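Local coordinates for protein probable glutaredoxin ssr2061 (Synechocystis sp., PDB 4MJE) that probably reduces low-molecular-weight disulfides and protein disulfides as a glutathione-dependent oxidoreductase of the thioredoxin-fold glutaredoxin family, at residues K17-T22 and A59-G64. The protein carries 1 engineered substitution. Residues are numbered along the deposited sequence; the frame is centred on the assembly and turned at random.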
loop_
_atom_site.group_PDB
_atom_site.type_symbol
_atom_site.label_atom_id
_atom_site.label_comp_id
_atom_site.label_asym_id
_atom_site.label_seq_id
_atom_site.Cartn_x
_atom_site.Cartn_y
_atom_site.Cartn_z
ATOM N N LYS A 17 -5.360 2.850 5.283
ATOM C CA LYS A 17 -5.671 2.803 3.862
ATOM C C LYS A 17 -4.364 2.488 3.118
ATOM O O LYS A 17 -3.456 3.327 3.062
ATOM C CB LYS A 17 -6.262 4.159 3.459
ATOM C CG LYS A 17 -6.680 4.268 2.017
ATOM C CD LYS A 17 -6.987 5.710 1.681
ATOM C CE LYS A 17 -7.347 5.890 0.234
ATOM N NZ LYS A 17 -7.535 7.329 -0.091
ATOM N N ILE A 18 -4.261 1.278 2.580
ATOM C CA ILE A 18 -3.054 0.817 1.914
ATOM C C ILE A 18 -3.375 0.530 0.459
ATOM O O ILE A 18 -4.279 -0.246 0.159
ATOM C CB ILE A 18 -2.485 -0.438 2.594
ATOM C CG1 ILE A 18 -2.193 -0.143 4.074
ATOM C CG2 ILE A 18 -1.224 -0.903 1.887
ATOM C CD1 ILE A 18 -1.893 -1.358 4.922
ATOM N N GLU A 19 -2.651 1.186 -0.450
ATOM C CA GLU A 19 -2.902 1.101 -1.884
ATOM C C GLU A 19 -1.625 0.758 -2.621
ATOM O O GLU A 19 -0.560 1.317 -2.325
ATOM C CB GLU A 19 -3.404 2.431 -2.444
ATOM C CG GLU A 19 -4.654 2.966 -1.781
ATOM C CD GLU A 19 -4.861 4.428 -2.097
ATOM O OE1 GLU A 19 -5.632 4.746 -3.028
ATOM O OE2 GLU A 19 -4.244 5.274 -1.424
ATOM N N ILE A 20 -1.741 -0.143 -3.585
ATOM C CA ILE A 20 -0.612 -0.429 -4.461
ATOM C C ILE A 20 -1.078 -0.544 -5.904
ATOM O O ILE A 20 -2.024 -1.281 -6.195
ATOM C CB ILE A 20 0.147 -1.716 -4.027
ATOM C CG1 ILE A 20 1.366 -1.931 -4.929
ATOM C CG2 ILE A 20 -0.760 -2.956 -3.991
ATOM C CD1 ILE A 20 2.300 -3.005 -4.471
ATOM N N TYR A 21 -0.444 0.242 -6.779
ATOM C CA TYR A 21 -0.672 0.186 -8.213
ATOM C C TYR A 21 0.321 -0.792 -8.847
ATOM O O TYR A 21 1.525 -0.747 -8.565
ATOM C CB TYR A 21 -0.483 1.548 -8.889
ATOM C CG TYR A 21 -1.356 2.697 -8.444
ATOM C CD1 TYR A 21 -2.343 3.213 -9.275
ATOM C CD2 TYR A 21 -1.126 3.347 -7.233
ATOM C CE1 TYR A 21 -3.100 4.314 -8.889
ATOM C CE2 TYR A 21 -1.878 4.439 -6.850
ATOM C CZ TYR A 21 -2.845 4.908 -7.675
ATOM O OH TYR A 21 -3.562 6.017 -7.294
ATOM N N THR A 22 -0.185 -1.674 -9.705
ATOM C CA THR A 22 0.640 -2.747 -10.241
ATOM C C THR A 22 0.323 -3.055 -11.701
ATOM O O THR A 22 -0.739 -2.711 -12.218
ATOM C CB THR A 22 0.373 -4.069 -9.502
ATOM O OG1 THR A 22 -0.974 -4.451 -9.755
ATOM C CG2 THR A 22 0.589 -3.971 -8.016
ATOM N N ALA A 59 0.312 8.503 -11.927
ATOM C CA ALA A 59 1.420 9.457 -12.032
ATOM C C ALA A 59 1.061 10.800 -11.399
ATOM O O ALA A 59 1.913 11.480 -10.828
ATOM C CB ALA A 59 1.814 9.646 -13.481
ATOM N N ALA A 60 -0.204 11.181 -11.502
ATOM C CA ALA A 60 -0.655 12.448 -10.948
ATOM C C ALA A 60 -0.499 12.471 -9.419
ATOM O O ALA A 60 -0.318 13.533 -8.822
ATOM C CB ALA A 60 -2.093 12.682 -11.342
ATOM N N ARG A 61 -0.595 11.305 -8.783
ATOM C CA ARG A 61 -0.388 11.180 -7.337
ATOM C C ARG A 61 1.028 10.834 -6.926
ATOM O O ARG A 61 1.413 11.043 -5.777
ATOM C CB ARG A 61 -1.234 10.050 -6.768
ATOM C CG ARG A 61 -2.664 10.334 -6.537
ATOM C CD ARG A 61 -3.316 9.073 -5.999
ATOM N NE ARG A 61 -3.289 8.936 -4.546
ATOM C CZ ARG A 61 -3.569 7.805 -3.899
ATOM N NH1 ARG A 61 -3.817 6.690 -4.577
ATOM N NH2 ARG A 61 -3.606 7.774 -2.583
ATOM N N ALA A 62 1.765 10.208 -7.828
ATOM C CA ALA A 62 3.065 9.652 -7.494
ATOM C C ALA A 62 4.208 10.508 -8.054
ATOM O O ALA A 62 5.167 9.972 -8.605
ATOM C CB ALA A 62 3.154 8.223 -8.004
ATOM N N ASN A 63 4.099 11.831 -7.936
ATOM C CA ASN A 63 5.166 12.756 -8.354
ATOM C C ASN A 63 5.503 12.659 -9.827
ATOM O O ASN A 63 6.634 12.940 -10.248
ATOM C CB ASN A 63 6.437 12.526 -7.541
ATOM C CG ASN A 63 6.239 12.808 -6.088
ATOM O OD1 ASN A 63 6.514 11.964 -5.237
ATOM N ND2 ASN A 63 5.731 13.995 -5.788
ATOM N N GLY A 64 4.520 12.297 -10.628
ATOM C CA GLY A 64 4.727 12.131 -12.047
ATOM C C GLY A 64 5.353 10.803 -12.461
ATOM O O GLY A 64 5.572 10.591 -13.652
#
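Arg61 points the NH1/NH2 edge of its guanidinium at the carboxylate of Glu19, with the hydroxyl of Tyr21 also at that group's edge, and crosses both side chains at about a right angle. The grip on Glu19 is a two-nitrogen, end-on salt bridge with unequal arms. NH2 reaches OE2 at 2.8 Å, nearly straight (174°), on the syn side of the carboxylate; NH1 meets OE1 at 3.1 Å from well above the carboxylate plane, with the two flat groups turned 43° apart. NH1 also donates to Tyr21 OH, 2.8 Å away and close to the guanidinium plane, at the edge of the ring. A bend at chi3 (89°) swings the guanidinium off the line of the arginine's aliphatic chain, toward Glu19; CD lies 3.3 Å from Tyr21 OH. Tyr46 OH helps hold Glu19 through OE1, while Phe72 makes a cation-pi contact with Arg61. A leucine in place of Arg61 would probably leave buried Glu19 without this two-pronged countercharge and Tyr21 OH without this donor. Glu19 and Tyr21 stand on the sheet face turned from helix 27-39, which packs on Ile20; Arg61 thus ties helix 52-61 across strand 70-73 to 18-22, an inner strand of the thioredoxin-fold mixed sheet.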